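Local coordinates for protein uncharacterized HTH-type transcriptional regulator SAR2349 (Staphylococcus aureus, PDB 4EM2) that probably binds DNA as a MarR-family winged-helix transcriptional regulator, and binds salicylate at several sites, at residues K75-T80 against F121-P126; I69-A74 against H86-E91; G65-L70 against E130-V135. One frame throughout, in Å; residues are numbered along the deposited sequence.

Contact 1: K75-T80 against F121-P126; sequences KHQPTT and FLTLTP
Leu124 N gives its hydrogen to the side-chain oxygen of Gln77, with 2.6 Å from Leu124 N to Gln77 OE1 and an N-H...O angle of 162°. The bond ties the end of helix 64-76 to the beta wing of the MarR-type winged helix-turn-helix fold. Here the loop that leaves helix 64-76 runs antiparallel to strand 122-124, the returning strand of the wing. Gln77 is the first residue past the helix. Its CG sits between the backbone N and the carbonyl carbon (chi1 54°), and the chain beyond is extended, which carries the amide across Thr123 at about a right angle. OE1 therefore reaches the strand backbone. The other end of the amide is tied through one water, which accepts from Gln77 NE2 (3.1 Å) and donates to Leu124 O. Two links to Leu124, one direct and one through water, probably hold the amide in this rotation.

Farther along, Thr79 and Leu122 form a single antiparallel hydrogen-bonded pair. Thr79 N to Leu122 O is 3.1 Å. The return bond from Leu122 N to Thr79 O is 2.6 Å. The hydroxyl of Thr79 turns elsewhere, to Glu83 and Arg87, and Thr80 caps helix 81-88 through Glu83 N. Leu122 also belongs to a salicylate pocket, and Leu124 packs on helices 64-76 and 126-148. Pro78, which follows a cis peptide bond, borders the exposed Phe121 ring. Phe121 CD1 lies 3.9 Å from both Pro78 CB and Thr80 CG2.

Contact 2: I69-A74 against H86-E91; sequences ILRDIA and HRRAIE. With SAL (2-hydroxybenzoic acid), chain E; SAL (2-hydroxybenzoic acid), chain B.
A salicylate pocket lies where helix 64-76 meets the C-terminal end of helix 81-88, and Ile69, Arg88 and Ile90 help line it. Ile69 CD1 touches Arg88 CG at 3.7 Å and Ile90 CD1 at 3.9 Å. The Arg88 chain bends at chi2 (-84°) and again at chi3, which brings NH1 to the carboxylate of salicylate E. The bond from Arg88 NH1 to O1' of salicylate E is 2.9 Å but weak in angle. The carboxylate carbon lies in the guanidinium plane, at its edge. Crowding against Arg88 CD makes the detailed placing of this carboxylate doubtful. Ile90 CG2 packs on the ring of salicylate E. Just before Ile90, Ala89, at positive phi, is the C-prime residue of the Schellman motif that ends helix 81-88.

Arg71 donates from NH2 to the phenol oxygen O2 of a second salicylate, B, at 3.0 Å.

Beside the pocket, Asp72 and Arg87 form a two-pronged salt bridge. Arg87 NE meets Asp72 OD2 and Arg87 NH2 meets Asp72 OD1, both at 2.8 Å. Each oxygen uses its syn lone pair, and the two flat groups are 27° from coplanar. Arg87 NH2 also bonds Thr79 OG1. A water joins Asp72 OD2 to Arg88 NE, at 3.1 Å from that nitrogen. The buried carboxylate is thus matched by Arg87, and through the water it probably helps position Arg88, whose guanidinium meets the probably anionic salicylate E.

Contact 3: G65-L70 against E130-V135; sequences GQWLIL and ELYEIV. With SAL (2-hydroxybenzoic acid), chain E; SAL (2-hydroxybenzoic acid), chain C; SAL (2-hydroxybenzoic acid), chain B.
One face of the Trp67 indole carries a methyl of Val135, and Tyr132 CA lies in the ring plane at the edge. Val135 CG1 stands 3.4 Å from the centroid of the Trp67 six-membered ring and close to its normal, a CH-pi contact. The two side chains come from opposite directions. Val135 has CG1 anti to the backbone N (chi1 164°), which aims this branch at the indole.

The Tyr132 ring is nearly parallel to the indole, with planes at 23°. The centroids are 5.6 Å from each other, and the rings are offset so far that little of one lies over the other. Their nearest atoms are Trp67 CH2 and Tyr132 CD1, 3.4 Å apart. Leu131 adds a third apolar neighbour: its CD2 is 4.0 Å from Trp67 CZ3. The same methyl is 3.7 Å from Leu70 CD2. The CD2 branch of Leu131 thus touches both Trp67 and Leu70, about one helical turn apart.

The contact between the segments is apolar packing. The pyrrole part of the indole lies next to salicylate C, whose pocket includes Trp67 and Val135. The close approach there makes the detailed placing of NE1 doubtful. On another side of helix 64-76, Leu68 CD2 packs on salicylate B, and Gly65 CA lies 3.5 Å from C5 of salicylate E.

The short helix axes cross at -103° and come no nearer than 11.4 Å, a gap bridged by the large Trp67. Helix 126-148 thus runs across helix 64-76, whose Ile69 packs instead on helices 81-88 and 92-104.

All three contacts use helix 64-76. Contact 3 is the buried one, and its two helices meet through apolar and aromatic side chains. Contact 2 is partly buried and mostly ionic, with arginines turned to a carboxylate and to salicylates. Contact 1 lies nearer the surface and depends on backbone bonds and one glutamine side chain between a loop and the wing strand. Contacts 2 and 3 share Ile69 and Leu70, and both touch salicylates B and E. Contact 1 meets both others: Leu124 CD2 packs on Leu70 CD1 at 3.5 Å. Both segments of contact 1 fall, along the chain, between the two segments of contact 3.

Contact 1: K75-T80 against F121-P126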
loop_
_atom_site.group_PDB
_atom_site.type_symbol
_atom_site.label_atom_id
_atom_site.label_comp_id
_atom_site.label_asym_id
_atom_site.label_seq_id
_atom_site.Cartn_x
_atom_site.Cartn_y
_atom_site.Cartn_z
ATOM N N LYS A 75 3.977 -5.384 7.826
ATOM C CA LYS A 75 3.642 -6.783 7.625
ATOM C C LYS A 75 4.797 -7.748 7.489
ATOM O O LYS A 75 4.606 -8.916 7.652
ATOM C CB LYS A 75 2.720 -6.921 6.418
ATOM C CG LYS A 75 1.431 -6.030 6.590
ATOM C CD LYS A 75 0.530 -5.993 5.325
ATOM C CE LYS A 75 -0.866 -5.368 5.611
ATOM N NZ LYS A 75 -1.768 -6.222 6.490
ATOM N N HIS A 76 6.004 -7.265 7.250
ATOM C CA HIS A 76 7.105 -8.185 7.020
ATOM C C HIS A 76 8.318 -7.985 7.908
ATOM O O HIS A 76 9.317 -8.741 7.787
ATOM C CB HIS A 76 7.560 -8.086 5.550
ATOM C CG HIS A 76 6.483 -8.441 4.574
ATOM N ND1 HIS A 76 5.647 -7.493 4.005
ATOM C CD2 HIS A 76 6.061 -9.643 4.118
ATOM C CE1 HIS A 76 4.756 -8.105 3.246
ATOM N NE2 HIS A 76 4.985 -9.409 3.298
ATOM N N GLN A 77 8.254 -6.982 8.778
ATOM C CA GLN A 77 9.412 -6.679 9.609
ATOM C C GLN A 77 9.856 -7.847 10.528
ATOM O O GLN A 77 9.058 -8.608 11.004
ATOM C CB GLN A 77 9.156 -5.416 10.437
ATOM C CG GLN A 77 7.877 -5.456 11.285
ATOM C CD GLN A 77 7.856 -4.318 12.281
ATOM O OE1 GLN A 77 8.114 -3.170 11.929
ATOM N NE2 GLN A 77 7.596 -4.636 13.542
ATOM N N PRO A 78 11.140 -7.935 10.818
ATOM C CA PRO A 78 12.196 -7.033 10.355
ATOM C C PRO A 78 12.436 -7.283 8.872
ATOM O O PRO A 78 12.481 -8.445 8.445
ATOM C CB PRO A 78 13.389 -7.436 11.228
ATOM C CG PRO A 78 12.739 -8.038 12.470
ATOM C CD PRO A 78 11.649 -8.858 11.856
ATOM N N THR A 79 12.539 -6.234 8.058
ATOM C CA THR A 79 12.775 -6.453 6.631
ATOM C C THR A 79 13.865 -5.511 6.133
ATOM O O THR A 79 14.451 -4.747 6.934
ATOM C CB THR A 79 11.477 -6.337 5.797
ATOM O OG1 THR A 79 11.717 -6.814 4.458
ATOM C CG2 THR A 79 10.987 -4.873 5.749
ATOM N N THR A 80 14.198 -5.599 4.842
ATOM C CA THR A 80 15.295 -4.774 4.297
ATOM C C THR A 80 14.881 -4.028 3.017
ATOM O O THR A 80 13.926 -4.410 2.386
ATOM C CB THR A 80 16.484 -5.688 3.892
ATOM O OG1 THR A 80 16.054 -6.513 2.794
ATOM C CG2 THR A 80 16.899 -6.621 5.092
ATOM N N PHE A 121 18.322 -4.032 8.756
ATOM C CA PHE A 121 16.957 -4.385 9.096
ATOM C C PHE A 121 16.132 -3.164 9.448
ATOM O O PHE A 121 16.630 -2.209 10.086
ATOM C CB PHE A 121 16.940 -5.402 10.202
ATOM C CG PHE A 121 17.333 -6.755 9.734
ATOM C CD1 PHE A 121 16.481 -7.479 8.904
ATOM C CD2 PHE A 121 18.603 -7.269 10.033
ATOM C CE1 PHE A 121 16.887 -8.714 8.356
ATOM C CE2 PHE A 121 19.012 -8.474 9.503
ATOM C CZ PHE A 121 18.162 -9.211 8.657
ATOM N N LEU A 122 14.884 -3.197 8.997
ATOM C CA LEU A 122 13.964 -2.084 9.200
ATOM C C LEU A 122 12.721 -2.514 9.950
ATOM O O LEU A 122 12.119 -3.546 9.626
ATOM C CB LEU A 122 13.516 -1.527 7.835
ATOM C CG LEU A 122 14.670 -1.270 6.858
ATOM C CD1 LEU A 122 14.143 -1.177 5.379
ATOM C CD2 LEU A 122 15.365 -0.024 7.258
ATOM N N THR A 123 12.320 -1.710 10.930
ATOM C CA THR A 123 11.112 -2.011 11.676
ATOM C C THR A 123 10.401 -0.709 12.001
ATOM O O THR A 123 11.025 0.350 11.985
ATOM C CB THR A 123 11.432 -2.686 13.037
ATOM O OG1 THR A 123 12.403 -1.885 13.705
ATOM C CG2 THR A 123 11.919 -4.117 12.836
ATOM N N LEU A 124 9.113 -0.794 12.333
ATOM C CA LEU A 124 8.370 0.425 12.662
ATOM C C LEU A 124 8.751 0.906 14.017
ATOM O O LEU A 124 9.024 0.102 14.905
ATOM C CB LEU A 124 6.855 0.191 12.729
ATOM C CG LEU A 124 6.033 -0.277 11.493
ATOM C CD1 LEU A 124 4.633 0.300 11.562
ATOM C CD2 LEU A 124 6.687 0.088 10.219
ATOM N N THR A 125 8.761 2.221 14.184
ATOM C CA THR A 125 8.976 2.813 15.532
ATOM C C THR A 125 7.591 2.834 16.197
ATOM O O THR A 125 6.572 2.584 15.539
ATOM C CB THR A 125 9.336 4.262 15.443
ATOM O OG1 THR A 125 8.235 4.918 14.772
ATOM C CG2 THR A 125 10.661 4.445 14.673
ATOM N N PRO A 126 7.517 3.161 17.508
ATOM C CA PRO A 126 6.185 3.194 18.167
ATOM C C PRO A 126 5.210 4.189 17.475
ATOM O O PRO A 126 3.977 3.963 17.399
ATOM C CB PRO A 126 6.503 3.625 19.603
ATOM C CG PRO A 126 7.911 2.934 19.856
ATOM C CD PRO A 126 8.630 3.185 18.491
HETATM O O HOH W 1 8.375 -2.619 15.727
#

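Contact 2: I69-A74 against H86-E91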
loop_
_atom_site.group_PDB
_atom_site.type_symbol
_atom_site.label_atom_id
_atom_site.label_comp_id
_atom_site.label_asym_id
_atom_site.label_seq_id
_atom_site.Cartn_x
_atom_site.Cartn_y
_atom_site.Cartn_z
ATOM N N ILE A 69 5.026 1.630 1.628
ATOM C CA ILE A 69 6.275 1.034 2.141
ATOM C C ILE A 69 6.084 0.802 3.657
ATOM O O ILE A 69 6.481 -0.246 4.176
ATOM C CB ILE A 69 7.459 1.981 1.928
ATOM C CG1 ILE A 69 7.720 2.180 0.404
ATOM C CG2 ILE A 69 8.712 1.449 2.637
ATOM C CD1 ILE A 69 7.860 0.971 -0.353
ATOM N N LEU A 70 5.459 1.765 4.338
ATOM C CA LEU A 70 5.243 1.623 5.789
ATOM C C LEU A 70 4.457 0.346 6.075
ATOM O O LEU A 70 4.840 -0.461 6.938
ATOM C CB LEU A 70 4.474 2.823 6.364
ATOM C CG LEU A 70 4.279 2.792 7.919
ATOM C CD1 LEU A 70 5.670 3.006 8.565
ATOM C CD2 LEU A 70 3.322 3.870 8.436
ATOM N N ARG A 71 3.386 0.150 5.311
ATOM C CA ARG A 71 2.518 -0.983 5.484
ATOM C C ARG A 71 3.304 -2.241 5.199
ATOM O O ARG A 71 3.187 -3.248 5.919
ATOM C CB ARG A 71 1.306 -0.874 4.519
ATOM C CG ARG A 71 0.230 -2.019 4.671
ATOM C CD ARG A 71 -0.981 -1.793 3.690
ATOM N NE ARG A 71 -0.538 -1.864 2.283
ATOM C CZ ARG A 71 -1.372 -1.944 1.223
ATOM N NH1 ARG A 71 -2.696 -1.946 1.416
ATOM N NH2 ARG A 71 -0.881 -2.084 -0.032
ATOM N N ASP A 72 4.092 -2.202 4.126
ATOM C CA ASP A 72 4.862 -3.372 3.747
ATOM C C ASP A 72 5.794 -3.776 4.884
ATOM O O ASP A 72 5.914 -4.958 5.201
ATOM C CB ASP A 72 5.685 -3.112 2.477
ATOM C CG ASP A 72 6.617 -4.278 2.143
ATOM O OD1 ASP A 72 7.747 -4.293 2.713
ATOM O OD2 ASP A 72 6.218 -5.164 1.349
ATOM N N ILE A 73 6.467 -2.800 5.471
ATOM C CA ILE A 73 7.396 -3.101 6.559
ATOM C C ILE A 73 6.571 -3.680 7.757
ATOM O O ILE A 73 6.970 -4.663 8.385
ATOM C CB ILE A 73 8.123 -1.810 7.002
ATOM C CG1 ILE A 73 9.065 -1.351 5.875
ATOM C CG2 ILE A 73 8.952 -2.046 8.217
ATOM C CD1 ILE A 73 9.792 -0.087 6.132
ATOM N N ALA A 74 5.414 -3.080 8.030
ATOM C CA ALA A 74 4.589 -3.477 9.154
ATOM C C ALA A 74 4.327 -4.937 9.031
ATOM O O ALA A 74 4.460 -5.658 9.983
ATOM C CB ALA A 74 3.232 -2.702 9.154
ATOM N N HIS A 86 11.660 -5.536 -3.829
ATOM C CA HIS A 86 11.196 -6.687 -4.538
ATOM C C HIS A 86 9.682 -6.929 -4.381
ATOM O O HIS A 86 8.967 -7.123 -5.359
ATOM C CB HIS A 86 11.980 -7.906 -4.102
ATOM C CG HIS A 86 11.512 -9.153 -4.761
ATOM N ND1 HIS A 86 10.334 -9.782 -4.407
ATOM C CD2 HIS A 86 11.998 -9.833 -5.825
ATOM C CE1 HIS A 86 10.113 -10.793 -5.231
ATOM N NE2 HIS A 86 11.110 -10.845 -6.100
ATOM N N ARG A 87 9.161 -6.930 -3.173
ATOM C CA ARG A 87 7.731 -7.152 -3.059
ATOM C C ARG A 87 6.897 -5.995 -3.651
ATOM O O ARG A 87 5.812 -6.213 -4.148
ATOM C CB ARG A 87 7.292 -7.306 -1.579
ATOM C CG ARG A 87 7.811 -8.520 -0.827
ATOM C CD ARG A 87 7.225 -8.495 0.588
ATOM N NE ARG A 87 7.825 -7.422 1.382
ATOM C CZ ARG A 87 8.827 -7.589 2.239
ATOM N NH1 ARG A 87 9.331 -8.811 2.430
ATOM N NH2 ARG A 87 9.383 -6.528 2.838
ATOM N N ARG A 88 7.382 -4.768 -3.531
ATOM C CA ARG A 88 6.643 -3.605 -4.012
ATOM C C ARG A 88 6.810 -3.404 -5.514
ATOM O O ARG A 88 6.017 -2.699 -6.177
ATOM C CB ARG A 88 7.122 -2.353 -3.282
ATOM C CG ARG A 88 6.785 -2.316 -1.782
ATOM C CD ARG A 88 5.373 -1.789 -1.550
ATOM N NE ARG A 88 4.355 -2.809 -1.685
ATOM C CZ ARG A 88 3.210 -2.671 -2.343
ATOM N NH1 ARG A 88 2.905 -1.540 -2.974
ATOM N NH2 ARG A 88 2.348 -3.685 -2.315
ATOM N N ALA A 89 7.840 -4.035 -6.053
ATOM C CA ALA A 89 8.119 -3.909 -7.490
ATOM C C ALA A 89 8.415 -2.447 -7.829
ATOM O O ALA A 89 7.834 -1.883 -8.750
ATOM C CB ALA A 89 6.904 -4.435 -8.340
ATOM N N ILE A 90 9.292 -1.809 -7.059
ATOM C CA ILE A 90 9.666 -0.426 -7.390
ATOM C C ILE A 90 11.168 -0.476 -7.539
ATOM O O ILE A 90 11.770 -1.519 -7.235
ATOM C CB ILE A 90 9.295 0.582 -6.280
ATOM C CG1 ILE A 90 9.802 0.075 -4.928
ATOM C CG2 ILE A 90 7.759 0.765 -6.242
ATOM C CD1 ILE A 90 9.628 1.071 -3.815
ATOM N N GLU A 91 11.772 0.615 -8.015
ATOM C CA GLU A 91 13.227 0.643 -8.186
ATOM C C GLU A 91 13.899 1.193 -6.949
ATOM O O GLU A 91 13.409 2.142 -6.332
ATOM C CB GLU A 91 13.631 1.471 -9.422
ATOM C CG GLU A 91 13.706 0.667 -10.751
ATOM C CD GLU A 91 14.897 -0.302 -10.785
ATOM O OE1 GLU A 91 16.058 0.172 -10.601
ATOM O OE2 GLU A 91 14.673 -1.528 -10.998
HETATM C "C1'" SAL E . 4.633 1.274 -3.790
HETATM O "O1'" SAL E . 3.637 0.874 -4.403
HETATM O "O2'" SAL E . 5.186 0.470 -2.855
HETATM C C1 SAL E . 5.259 2.609 -4.093
HETATM C C2 SAL E . 4.972 3.289 -5.335
HETATM C C3 SAL E . 5.600 4.553 -5.585
HETATM C C4 SAL E . 6.489 5.133 -4.626
HETATM C C5 SAL E . 6.768 4.459 -3.397
HETATM C C6 SAL E . 6.160 3.215 -3.132
HETATM O O2 SAL E . 4.099 2.724 -6.292
HETATM C "C1'" SAL B . -1.579 -0.403 -4.458
HETATM O "O1'" SAL B . -1.331 -1.576 -4.154
HETATM O "O2'" SAL B . -1.172 0.116 -5.650
HETATM C C1 SAL B . -2.242 0.476 -3.501
HETATM C C2 SAL B . -2.874 -0.036 -2.334
HETATM C C3 SAL B . -3.488 0.825 -1.413
HETATM C C4 SAL B . -3.472 2.207 -1.657
HETATM C C5 SAL B . -2.854 2.718 -2.820
HETATM C C6 SAL B . -2.244 1.861 -3.738
HETATM O O2 SAL B . -2.882 -1.315 -2.106
HETATM O O HOH W 2 4.010 -5.247 0.234
#

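Contact 3: G65-L70 against E130-V135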
loop_
_atom_site.group_PDB
_atom_site.type_symbol
_atom_site.label_atom_id
_atom_site.label_comp_id
_atom_site.label_asym_id
_atom_site.label_seq_id
_atom_site.Cartn_x
_atom_site.Cartn_y
_atom_site.Cartn_z
ATOM N N GLY A 65 2.982 6.859 -1.373
ATOM C CA GLY A 65 4.165 5.997 -1.551
ATOM C C GLY A 65 4.707 5.535 -0.193
ATOM O O GLY A 65 4.999 4.348 0.039
ATOM N N GLN A 66 4.827 6.508 0.705
ATOM C CA GLN A 66 5.271 6.339 2.085
ATOM C C GLN A 66 4.351 5.331 2.823
ATOM O O GLN A 66 4.813 4.408 3.454
ATOM C CB GLN A 66 5.210 7.706 2.783
ATOM C CG GLN A 66 6.231 8.692 2.231
ATOM C CD GLN A 66 6.149 10.050 2.936
ATOM O OE1 GLN A 66 5.225 10.292 3.676
ATOM N NE2 GLN A 66 7.107 10.939 2.659
ATOM N N TRP A 67 3.051 5.481 2.679
ATOM C CA TRP A 67 2.180 4.551 3.330
ATOM C C TRP A 67 2.376 3.120 2.839
ATOM O O TRP A 67 2.422 2.166 3.622
ATOM C CB TRP A 67 0.728 4.996 3.125
ATOM C CG TRP A 67 -0.232 3.868 3.510
ATOM C CD1 TRP A 67 -0.978 3.127 2.650
ATOM C CD2 TRP A 67 -0.480 3.349 4.822
ATOM N NE1 TRP A 67 -1.680 2.175 3.340
ATOM C CE2 TRP A 67 -1.410 2.291 4.680
ATOM C CE3 TRP A 67 -0.030 3.679 6.108
ATOM C CZ2 TRP A 67 -1.915 1.544 5.801
ATOM C CZ3 TRP A 67 -0.542 2.930 7.234
ATOM C CH2 TRP A 67 -1.463 1.889 7.054
ATOM N N LEU A 68 2.541 2.939 1.535
ATOM C CA LEU A 68 2.689 1.584 1.029
ATOM C C LEU A 68 3.914 0.891 1.574
ATOM O O LEU A 68 3.876 -0.331 1.945
ATOM C CB LEU A 68 2.706 1.616 -0.533
ATOM C CG LEU A 68 1.341 2.043 -1.114
ATOM C CD1 LEU A 68 1.475 2.138 -2.714
ATOM C CD2 LEU A 68 0.276 0.979 -0.791
ATOM N N ILE A 69 5.026 1.630 1.628
ATOM C CA ILE A 69 6.275 1.034 2.141
ATOM C C ILE A 69 6.084 0.802 3.657
ATOM O O ILE A 69 6.481 -0.246 4.176
ATOM C CB ILE A 69 7.459 1.981 1.928
ATOM C CG1 ILE A 69 7.720 2.180 0.404
ATOM C CG2 ILE A 69 8.712 1.449 2.637
ATOM C CD1 ILE A 69 7.860 0.971 -0.353
ATOM N N LEU A 70 5.459 1.765 4.338
ATOM C CA LEU A 70 5.243 1.623 5.789
ATOM C C LEU A 70 4.457 0.346 6.075
ATOM O O LEU A 70 4.840 -0.461 6.938
ATOM C CB LEU A 70 4.474 2.823 6.364
ATOM C CG LEU A 70 4.279 2.792 7.919
ATOM C CD1 LEU A 70 5.670 3.006 8.565
ATOM C CD2 LEU A 70 3.322 3.870 8.436
ATOM N N GLU A 130 1.540 3.420 15.763
ATOM C CA GLU A 130 0.327 4.154 16.074
ATOM C C GLU A 130 -0.273 4.692 14.767
ATOM O O GLU A 130 -1.476 4.635 14.552
ATOM C CB GLU A 130 0.651 5.319 16.993
ATOM C CG GLU A 130 -0.531 6.113 17.421
ATOM C CD GLU A 130 -1.449 5.432 18.437
ATOM O OE1 GLU A 130 -1.048 4.424 19.050
ATOM O OE2 GLU A 130 -2.581 5.955 18.655
ATOM N N LEU A 131 0.551 5.243 13.902
ATOM C CA LEU A 131 0.013 5.798 12.655
ATOM C C LEU A 131 -0.644 4.641 11.853
ATOM O O LEU A 131 -1.773 4.736 11.375
ATOM C CB LEU A 131 1.141 6.436 11.867
ATOM C CG LEU A 131 0.826 7.124 10.510
ATOM C CD1 LEU A 131 2.013 7.980 10.162
ATOM C CD2 LEU A 131 0.548 6.087 9.413
ATOM N N TYR A 132 0.060 3.522 11.785
ATOM C CA TYR A 132 -0.396 2.350 11.028
ATOM C C TYR A 132 -1.747 1.828 11.473
ATOM O O TYR A 132 -2.633 1.580 10.643
ATOM C CB TYR A 132 0.656 1.246 11.155
ATOM C CG TYR A 132 0.261 -0.058 10.503
ATOM C CD1 TYR A 132 0.268 -0.193 9.125
ATOM C CD2 TYR A 132 -0.134 -1.153 11.277
ATOM C CE1 TYR A 132 -0.108 -1.355 8.522
ATOM C CE2 TYR A 132 -0.515 -2.343 10.687
ATOM C CZ TYR A 132 -0.503 -2.427 9.297
ATOM O OH TYR A 132 -0.912 -3.568 8.679
ATOM N N GLU A 133 -1.912 1.634 12.787
ATOM C CA GLU A 133 -3.177 1.137 13.295
ATOM C C GLU A 133 -4.289 2.110 13.015
ATOM O O GLU A 133 -5.412 1.696 12.676
ATOM C CB GLU A 133 -3.111 0.879 14.799
ATOM C CG GLU A 133 -2.211 -0.300 15.166
ATOM C CD GLU A 133 -1.937 -0.354 16.679
ATOM O OE1 GLU A 133 -2.876 0.011 17.476
ATOM O OE2 GLU A 133 -0.792 -0.749 17.037
ATOM N N ILE A 134 -4.000 3.399 13.093
ATOM C CA ILE A 134 -5.058 4.362 12.839
ATOM C C ILE A 134 -5.509 4.403 11.355
ATOM O O ILE A 134 -6.708 4.442 11.043
ATOM C CB ILE A 134 -4.653 5.759 13.236
ATOM C CG1 ILE A 134 -4.643 5.876 14.748
ATOM C CG2 ILE A 134 -5.646 6.767 12.673
ATOM C CD1 ILE A 134 -3.759 7.056 15.203
ATOM N N VAL A 135 -4.543 4.448 10.447
ATOM C CA VAL A 135 -4.890 4.464 9.023
ATOM C C VAL A 135 -5.621 3.193 8.655
ATOM O O VAL A 135 -6.648 3.224 8.024
ATOM C CB VAL A 135 -3.597 4.574 8.144
ATOM C CG1 VAL A 135 -3.908 4.177 6.652
ATOM C CG2 VAL A 135 -3.036 6.032 8.229
HETATM C "C1'" SAL E . 4.633 1.274 -3.790
HETATM O "O1'" SAL E . 3.637 0.874 -4.403
HETATM O "O2'" SAL E . 5.186 0.470 -2.855
HETATM C C1 SAL E . 5.259 2.609 -4.093
HETATM C C2 SAL E . 4.972 3.289 -5.335
HETATM C C3 SAL E . 5.600 4.553 -5.585
HETATM C C4 SAL E . 6.489 5.133 -4.626
HETATM C C5 SAL E . 6.768 4.459 -3.397
HETATM C C6 SAL E . 6.160 3.215 -3.132
HETATM O O2 SAL E . 4.099 2.724 -6.292
HETATM C "C1'" SAL C . -6.051 0.394 1.026
HETATM O "O1'" SAL C . -5.559 -0.570 1.549
HETATM O "O2'" SAL C . -7.003 0.252 0.117
HETATM C C1 SAL C . -5.625 1.727 1.429
HETATM C C2 SAL C . -4.626 1.856 2.440
HETATM C C3 SAL C . -4.223 3.158 2.843
HETATM C C4 SAL C . -4.796 4.316 2.246
HETATM C C5 SAL C . -5.786 4.174 1.231
HETATM C C6 SAL C . -6.202 2.881 0.824
HETATM O O2 SAL C . -4.065 0.708 3.010
HETATM C "C1'" SAL B . -1.579 -0.403 -4.458
HETATM O "O1'" SAL B . -1.331 -1.576 -4.154
HETATM O "O2'" SAL B . -1.172 0.116 -5.650
HETATM C C1 SAL B . -2.242 0.476 -3.501
HETATM C C2 SAL B . -2.874 -0.036 -2.334
HETATM C C3 SAL B . -3.488 0.825 -1.413
HETATM C C4 SAL B . -3.472 2.207 -1.657
HETATM C C5 SAL B . -2.854 2.718 -2.820
HETATM C C6 SAL B . -2.244 1.861 -3.738
HETATM O O2 SAL B . -2.882 -1.315 -2.106
#